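Local coordinates for protein amide synthase (Vibrio cholerae, PDB 1L5A) that acts as a nonribosomal peptide synthetase condensation enzyme in vibriobactin biosynthesis, probably joining an acyl group to an amine through an amide bond, at residues Y385-S388 with H389-S392; A240-A243 with L244-S248; A170-S174 with H175-Q179. All blocks are in the same frame, centred on the assembly; numbering follows the deposited sequence.

Interaction 1. Residues Y385-S388 with H389-S392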
loop_
_atom_site.group_PDB
_atom_site.type_symbol
_atom_site.label_atom_id
_atom_site.label_comp_id
_atom_site.label_asym_id
_atom_site.label_seq_id
_atom_site.Cartn_x
_atom_site.Cartn_y
_atom_site.Cartn_z
ATOM N N TYR A 385 22.774 -34.916 -6.751
ATOM C CA TYR A 385 23.851 -34.059 -6.277
ATOM C C TYR A 385 25.038 -34.953 -5.960
ATOM O O TYR A 385 24.913 -35.922 -5.234
ATOM C CB TYR A 385 23.417 -33.288 -5.034
ATOM C CG TYR A 385 24.405 -32.224 -4.652
ATOM C CD1 TYR A 385 24.452 -31.007 -5.344
ATOM C CD2 TYR A 385 25.354 -32.454 -3.659
ATOM C CE1 TYR A 385 25.429 -30.044 -5.056
ATOM C CE2 TYR A 385 26.338 -31.496 -3.370
ATOM C CZ TYR A 385 26.362 -30.297 -4.077
ATOM O OH TYR A 385 27.319 -29.350 -3.796
ATOM N N PRO A 386 26.218 -34.632 -6.506
ATOM C CA PRO A 386 27.435 -35.425 -6.289
ATOM C C PRO A 386 27.854 -35.591 -4.840
ATOM O O PRO A 386 28.045 -34.615 -4.119
ATOM C CB PRO A 386 28.470 -34.691 -7.123
ATOM C CG PRO A 386 27.983 -33.272 -7.060
ATOM C CD PRO A 386 26.518 -33.419 -7.282
ATOM N N GLN A 387 28.010 -36.845 -4.427
ATOM C CA GLN A 387 28.401 -37.149 -3.063
ATOM C C GLN A 387 29.693 -36.507 -2.597
ATOM O O GLN A 387 29.782 -36.072 -1.455
ATOM C CB GLN A 387 28.515 -38.658 -2.842
ATOM C CG GLN A 387 29.112 -38.972 -1.468
ATOM C CD GLN A 387 29.245 -40.445 -1.185
ATOM O OE1 GLN A 387 29.693 -41.214 -2.036
ATOM N NE2 GLN A 387 28.877 -40.850 0.028
ATOM N N SER A 388 30.700 -36.452 -3.460
ATOM C CA SER A 388 31.974 -35.875 -3.048
ATOM C C SER A 388 31.833 -34.413 -2.680
ATOM O O SER A 388 32.357 -33.983 -1.659
ATOM C CB SER A 388 33.047 -36.062 -4.131
ATOM O OG SER A 388 32.658 -35.517 -5.377
ATOM N N HIS A 389 31.111 -33.647 -3.491
ATOM C CA HIS A 389 30.915 -32.232 -3.192
ATOM C C HIS A 389 30.237 -32.130 -1.826
ATOM O O HIS A 389 30.616 -31.311 -0.987
ATOM C CB HIS A 389 30.070 -31.558 -4.281
ATOM C CG HIS A 389 30.747 -31.486 -5.621
ATOM N ND1 HIS A 389 30.143 -30.940 -6.734
ATOM C CD2 HIS A 389 31.974 -31.891 -6.025
ATOM C CE1 HIS A 389 30.967 -31.013 -7.765
ATOM N NE2 HIS A 389 32.084 -31.586 -7.361
ATOM N N TRP A 390 29.240 -32.975 -1.592
ATOM C CA TRP A 390 28.572 -32.960 -0.308
ATOM C C TRP A 390 29.621 -33.198 0.778
ATOM O O TRP A 390 29.620 -32.507 1.801
ATOM C CB TRP A 390 27.504 -34.039 -0.254
ATOM C CG TRP A 390 26.930 -34.211 1.097
ATOM C CD1 TRP A 390 26.021 -33.407 1.716
ATOM C CD2 TRP A 390 27.227 -35.261 2.016
ATOM N NE1 TRP A 390 25.726 -33.892 2.964
ATOM C CE2 TRP A 390 26.455 -35.030 3.177
ATOM C CE3 TRP A 390 28.073 -36.378 1.973
ATOM C CZ2 TRP A 390 26.502 -35.876 4.285
ATOM C CZ3 TRP A 390 28.119 -37.216 3.075
ATOM C CH2 TRP A 390 27.337 -36.961 4.217
ATOM N N GLN A 391 30.514 -34.169 0.554
ATOM C CA GLN A 391 31.586 -34.479 1.508
ATOM C C GLN A 391 32.341 -33.187 1.814
ATOM O O GLN A 391 32.491 -32.776 2.967
ATOM C CB GLN A 391 32.605 -35.462 0.912
ATOM C CG GLN A 391 32.101 -36.849 0.533
ATOM C CD GLN A 391 32.102 -37.830 1.694
ATOM O OE1 GLN A 391 31.708 -38.983 1.531
ATOM N NE2 GLN A 391 32.544 -37.377 2.871
ATOM N N SER A 392 32.824 -32.561 0.751
ATOM C CA SER A 392 33.580 -31.329 0.839
ATOM C C SER A 392 32.868 -30.243 1.665
ATOM O O SER A 392 33.496 -29.599 2.519
ATOM C CB SER A 392 33.876 -30.828 -0.583
ATOM O OG SER A 392 34.750 -29.717 -0.573
#
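P386 stands at the N-cap of helix 387-409, and its ring lies against H389, which follows it by three residues. P386 CB sits over one face of the H389 imidazole, 4.3 Å from the ring centroid and 18° off the normal, a CH-pi contact. Proline suits this place because it brings no amide N-H to be satisfied, while its carbonyl still starts the helix: P386 O accepts from W390 N at 3.2 Å. The next two bonds follow in sequence, Q391 N giving to Q387 O at 2.9 Å and S392 N to S388 O at 2.8 Å. Q387 and Q391 run side by side and point the same way, their amide planes 43° apart. Y385 crosses H389 at about a right angle, Y385 OH lying 3.6 Å from H389 CB, while its ring edge is turned to W390 N. Y385 CE2 also reaches W390 CB at 4.2 Å. W390 CG is anti to the backbone N (chi1 171°), and the indole leads inward, where NE1 gives its hydrogen to I378 O; Y385 OH has a weak bond to E250 OE1. Both aromatic side chains pack on A380, seating the first turn of helix 387-409 against strand 374-381.

Interaction 2. Residues A240-A243 with L244-S248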
loop_
_atom_site.group_PDB
_atom_site.type_symbol
_atom_site.label_atom_id
_atom_site.label_comp_id
_atom_site.label_asym_id
_atom_site.label_seq_id
_atom_site.Cartn_x
_atom_site.Cartn_y
_atom_site.Cartn_z
ATOM N N ALA A 240 23.363 -14.368 3.843
ATOM C CA ALA A 240 24.432 -13.561 3.260
ATOM C C ALA A 240 25.749 -14.285 3.480
ATOM O O ALA A 240 26.495 -14.517 2.526
ATOM C CB ALA A 240 24.466 -12.178 3.919
ATOM N N LEU A 241 26.026 -14.644 4.737
ATOM C CA LEU A 241 27.240 -15.376 5.094
ATOM C C LEU A 241 27.335 -16.666 4.287
ATOM O O LEU A 241 28.394 -17.014 3.787
ATOM C CB LEU A 241 27.262 -15.722 6.586
ATOM C CG LEU A 241 27.659 -14.597 7.544
ATOM C CD1 LEU A 241 27.512 -15.079 8.978
ATOM C CD2 LEU A 241 29.103 -14.159 7.266
ATOM N N CYS A 242 26.224 -17.375 4.158
ATOM C CA CYS A 242 26.225 -18.606 3.394
ATOM C C CYS A 242 26.615 -18.320 1.950
ATOM O O CYS A 242 27.359 -19.086 1.343
ATOM C CB CYS A 242 24.850 -19.270 3.438
ATOM S SG CYS A 242 24.725 -20.712 2.359
ATOM N N ALA A 243 26.125 -17.220 1.391
ATOM C CA ALA A 243 26.474 -16.894 0.009
ATOM C C ALA A 243 27.957 -16.527 -0.102
ATOM O O ALA A 243 28.608 -16.840 -1.100
ATOM C CB ALA A 243 25.619 -15.755 -0.497
ATOM N N LEU A 244 28.481 -15.848 0.913
ATOM C CA LEU A 244 29.893 -15.467 0.918
ATOM C C LEU A 244 30.703 -16.760 0.854
ATOM O O LEU A 244 31.627 -16.904 0.049
ATOM C CB LEU A 244 30.245 -14.712 2.208
ATOM C CG LEU A 244 31.698 -14.241 2.352
ATOM C CD1 LEU A 244 32.093 -13.393 1.138
ATOM C CD2 LEU A 244 31.858 -13.436 3.640
ATOM N N TYR A 245 30.332 -17.699 1.721
ATOM C CA TYR A 245 30.969 -19.007 1.822
ATOM C C TYR A 245 31.003 -19.750 0.493
ATOM O O TYR A 245 32.012 -20.346 0.132
ATOM C CB TYR A 245 30.231 -19.844 2.866
ATOM C CG TYR A 245 30.467 -21.319 2.734
ATOM C CD1 TYR A 245 31.690 -21.887 3.085
ATOM C CD2 TYR A 245 29.471 -22.151 2.228
ATOM C CE1 TYR A 245 31.915 -23.259 2.929
ATOM C CE2 TYR A 245 29.684 -23.517 2.068
ATOM C CZ TYR A 245 30.906 -24.065 2.419
ATOM O OH TYR A 245 31.109 -25.410 2.246
ATOM N N LEU A 246 29.895 -19.708 -0.230
ATOM C CA LEU A 246 29.792 -20.376 -1.514
ATOM C C LEU A 246 30.662 -19.705 -2.555
ATOM O O LEU A 246 30.814 -20.213 -3.663
ATOM C CB LEU A 246 28.334 -20.396 -1.991
ATOM C CG LEU A 246 27.311 -21.159 -1.128
ATOM C CD1 LEU A 246 25.904 -20.924 -1.676
ATOM C CD2 LEU A 246 27.638 -22.655 -1.106
ATOM N N GLU A 247 31.241 -18.564 -2.207
ATOM C CA GLU A 247 32.093 -17.858 -3.160
ATOM C C GLU A 247 33.337 -18.699 -3.427
ATOM O O GLU A 247 33.804 -18.794 -4.554
ATOM C CB GLU A 247 32.499 -16.482 -2.618
ATOM C CG GLU A 247 33.071 -15.561 -3.680
ATOM C CD GLU A 247 32.022 -15.071 -4.663
ATOM O OE1 GLU A 247 31.159 -15.876 -5.079
ATOM O OE2 GLU A 247 32.070 -13.879 -5.034
ATOM N N SER A 248 33.860 -19.314 -2.374
ATOM C CA SER A 248 35.032 -20.161 -2.501
ATOM C C SER A 248 34.609 -21.610 -2.677
ATOM O O SER A 248 35.020 -22.272 -3.622
ATOM C CB SER A 248 35.901 -20.047 -1.255
ATOM O OG SER A 248 35.215 -20.547 -0.126
#
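Y245 turns the edge of its ring toward the carbonyl oxygen of C242, three residues back along helix 234-249. At the start of this side chain, Y245 CB rests 3.3 Å from C242 O and 3.5 Å from L241 O. With CG set anti to the backbone N (chi1 160°), the ring leaves the helix surface, and Y245 CD2 is the rim atom nearest C242 O, at 3.8 Å. Farther out the ring turns away from its own helix and packs against helix 387-409, stacked on F397 and edge-to-face with F400. At the tip, OH is hydrogen-bonded to H393 ND1. A tyrosine serves here because it offers a broad apolar ring to two phenylalanines yet ends in a hydroxyl that a histidine can satisfy.

VibH has the chloramphenicol acetyltransferase-like fold of condensation domains, and this stretch of helix 234-249, largely buried, lies in its C-terminal half, wedged between helices 291-307 and 387-409 and strand 255-260. The backbone repeats the i to i+4 bonds of an alpha helix: L244 N to A240 O, Y245 N to L241 O, and L246 N to C242 O at 3.0 Å. One turn apart on the same side, C242 SG and L246 CD1 meet at 4.2 Å, and both residues touch L256 of the strand. The small A240 lets L295 and S298 of helix 291-307 come close, whereas the branched L244 reaches L291 and Y294 of that helix. E247, at a less buried position, makes a salt bridge with R283 through OE1, and its OE2 accepts from A286 N. Near the C-terminal end, S248 folds back so that S248 OG gives to Y245 O at 3.2 Å, and that oxygen also accepts from S248 N.

Interaction 3. Residues A170-S174 with H175-Q179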
loop_
_atom_site.group_PDB
_atom_site.type_symbol
_atom_site.label_atom_id
_atom_site.label_comp_id
_atom_site.label_asym_id
_atom_site.label_seq_id
_atom_site.Cartn_x
_atom_site.Cartn_y
_atom_site.Cartn_z
ATOM N N ALA A 170 -7.027 -10.655 -5.692
ATOM C CA ALA A 170 -6.855 -9.231 -5.894
ATOM C C ALA A 170 -5.428 -8.919 -6.334
ATOM O O ALA A 170 -5.205 -8.047 -7.188
ATOM C CB ALA A 170 -7.195 -8.467 -4.592
ATOM N N TYR A 171 -4.465 -9.618 -5.736
ATOM C CA TYR A 171 -3.054 -9.418 -6.071
ATOM C C TYR A 171 -2.750 -9.800 -7.520
ATOM O O TYR A 171 -1.990 -9.105 -8.201
ATOM C CB TYR A 171 -2.152 -10.254 -5.171
ATOM C CG TYR A 171 -0.774 -10.413 -5.756
ATOM C CD1 TYR A 171 0.153 -9.376 -5.678
ATOM C CD2 TYR A 171 -0.410 -11.584 -6.448
ATOM C CE1 TYR A 171 1.408 -9.477 -6.266
ATOM C CE2 TYR A 171 0.851 -11.708 -7.053
ATOM C CZ TYR A 171 1.762 -10.640 -6.955
ATOM O OH TYR A 171 3.015 -10.712 -7.532
ATOM N N LEU A 172 -3.336 -10.910 -7.974
ATOM C CA LEU A 172 -3.122 -11.386 -9.336
ATOM C C LEU A 172 -3.621 -10.438 -10.415
ATOM O O LEU A 172 -3.202 -10.540 -11.573
ATOM C CB LEU A 172 -3.789 -12.747 -9.538
ATOM C CG LEU A 172 -3.089 -13.910 -8.844
ATOM C CD1 LEU A 172 -3.825 -15.165 -9.220
ATOM C CD2 LEU A 172 -1.597 -13.993 -9.253
ATOM N N THR A 173 -4.531 -9.540 -10.042
ATOM C CA THR A 173 -5.083 -8.571 -10.981
ATOM C C THR A 173 -4.560 -7.176 -10.699
ATOM O O THR A 173 -4.893 -6.243 -11.406
ATOM C CB THR A 173 -6.620 -8.504 -10.915
ATOM O OG1 THR A 173 -7.025 -8.263 -9.559
ATOM C CG2 THR A 173 -7.248 -9.802 -11.441
ATOM N N SER A 174 -3.727 -7.039 -9.680
ATOM C CA SER A 174 -3.178 -5.742 -9.316
ATOM C C SER A 174 -1.992 -5.323 -10.178
ATOM O O SER A 174 -1.393 -6.142 -10.874
ATOM C CB SER A 174 -2.724 -5.762 -7.855
ATOM O OG SER A 174 -1.419 -6.310 -7.743
ATOM N N HIS A 175 -1.655 -4.040 -10.121
ATOM C CA HIS A 175 -0.510 -3.537 -10.868
ATOM C C HIS A 175 0.776 -4.147 -10.285
ATOM O O HIS A 175 1.734 -4.394 -11.018
ATOM C CB HIS A 175 -0.431 -1.996 -10.801
ATOM C CG HIS A 175 -1.453 -1.294 -11.647
ATOM N ND1 HIS A 175 -1.114 -0.502 -12.724
ATOM C CD2 HIS A 175 -2.807 -1.263 -11.571
ATOM C CE1 HIS A 175 -2.212 -0.014 -13.274
ATOM N NE2 HIS A 175 -3.253 -0.461 -12.595
ATOM N N ARG A 176 0.788 -4.393 -8.972
ATOM C CA ARG A 176 1.959 -4.967 -8.288
ATOM C C ARG A 176 2.361 -6.278 -8.978
ATOM O O ARG A 176 3.538 -6.564 -9.160
ATOM C CB ARG A 176 1.642 -5.242 -6.818
ATOM C CG ARG A 176 2.844 -5.249 -5.908
ATOM C CD ARG A 176 2.546 -5.999 -4.621
ATOM N NE ARG A 176 3.527 -5.752 -3.560
ATOM C CZ ARG A 176 4.852 -5.709 -3.722
ATOM N NH1 ARG A 176 5.406 -5.889 -4.920
ATOM N NH2 ARG A 176 5.631 -5.494 -2.667
ATOM N N TYR A 177 1.365 -7.069 -9.356
ATOM C CA TYR A 177 1.604 -8.316 -10.056
ATOM C C TYR A 177 2.514 -8.009 -11.245
ATOM O O TYR A 177 3.521 -8.688 -11.474
ATOM C CB TYR A 177 0.280 -8.884 -10.569
ATOM C CG TYR A 177 0.407 -10.177 -11.325
ATOM C CD1 TYR A 177 0.643 -11.379 -10.656
ATOM C CD2 TYR A 177 0.298 -10.206 -12.717
ATOM C CE1 TYR A 177 0.766 -12.585 -11.359
ATOM C CE2 TYR A 177 0.419 -11.403 -13.429
ATOM C CZ TYR A 177 0.654 -12.594 -12.740
ATOM O OH TYR A 177 0.775 -13.787 -13.430
ATOM N N TRP A 178 2.157 -6.978 -12.003
ATOM C CA TRP A 178 2.964 -6.629 -13.148
ATOM C C TRP A 178 4.309 -6.009 -12.825
ATOM O O TRP A 178 5.278 -6.207 -13.562
ATOM C CB TRP A 178 2.153 -5.812 -14.139
ATOM C CG TRP A 178 1.673 -6.764 -15.175
ATOM C CD1 TRP A 178 2.448 -7.405 -16.117
ATOM C CD2 TRP A 178 0.376 -7.349 -15.269
ATOM N NE1 TRP A 178 1.712 -8.360 -16.780
ATOM C CE2 TRP A 178 0.437 -8.350 -16.282
ATOM C CE3 TRP A 178 -0.824 -7.137 -14.603
ATOM C CZ2 TRP A 178 -0.663 -9.129 -16.634
ATOM C CZ3 TRP A 178 -1.920 -7.911 -14.951
ATOM C CH2 TRP A 178 -1.830 -8.896 -15.960
ATOM N N GLN A 179 4.397 -5.294 -11.714
ATOM C CA GLN A 179 5.688 -4.754 -11.330
ATOM C C GLN A 179 6.565 -5.947 -10.957
ATOM O O GLN A 179 7.759 -5.965 -11.240
ATOM C CB GLN A 179 5.569 -3.844 -10.119
ATOM C CG GLN A 179 4.864 -2.546 -10.396
ATOM C CD GLN A 179 4.374 -1.887 -9.124
ATOM O OE1 GLN A 179 5.055 -1.914 -8.086
ATOM N NE2 GLN A 179 3.185 -1.283 -9.193
#
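Y177 directs the edge of its ring toward the face of Y171 in an offset edge-to-face stack, the planes 76° apart and the centroids separated by 5.7 Å. The closest carbons are Y171 CE2 and Y177 CD1, at 3.6 Å. Each ring is set anti to its own main-chain nitrogen, chi1 being 180° for Y177 and 162° for Y171, and the two side chains cross at about a right angle. L172 slants across the Y177 ring, L172 CD2 lying 3.5 Å from Y177 CE1, while the carbonyl oxygen L172 O lies over one face. The leucine supplies an apolar methyl branch to the rim of the tyrosine. R176 CD comes to the edge of Y171, not its face.

S174 occupies the break between helices 161-172 and 175-189. S174 OG gives a hydrogen bond to Y171 O at 2.9 Å and, as N-cap of the second helix, accepts a weak one from Y177 N at 3.3 Å. W264 of a second subunit stacks on H175 and gives a hydrogen bond from NE1 to T173 O.

Because a serine hydroxyl can donate and accept at once, it links the end of one helix to the start of the next, though the accepting bond is weak. Beyond the tyrosine pair, D180 takes a salt bridge from R176 and a hydrogen bond from Y171 OH, partners that would favour its charged carboxylate.

In the fold
Along the chain interaction 3 comes first, then interaction 2, then interaction 1, and all belong to the condensation domain. Interactions 1 and 2 are neighbours, with centres about 17 Å apart and nearest atoms about 5 Å apart. They belong to helices 387-409 and 234-249, which pack on each other; interaction 1 also packs on strand 374-381 and interaction 2 on strand 255-260. Interaction 3, at the turn between helices 161-172 and 175-189, is remote, its centre about 41 Å from that of interaction 1 and 33 Å from that of interaction 2. Interaction 2 is thus buried and interaction 1 only partly so, on the same side of the molecule, whereas interaction 3 lies at the surface, where subunits of the assembly meet.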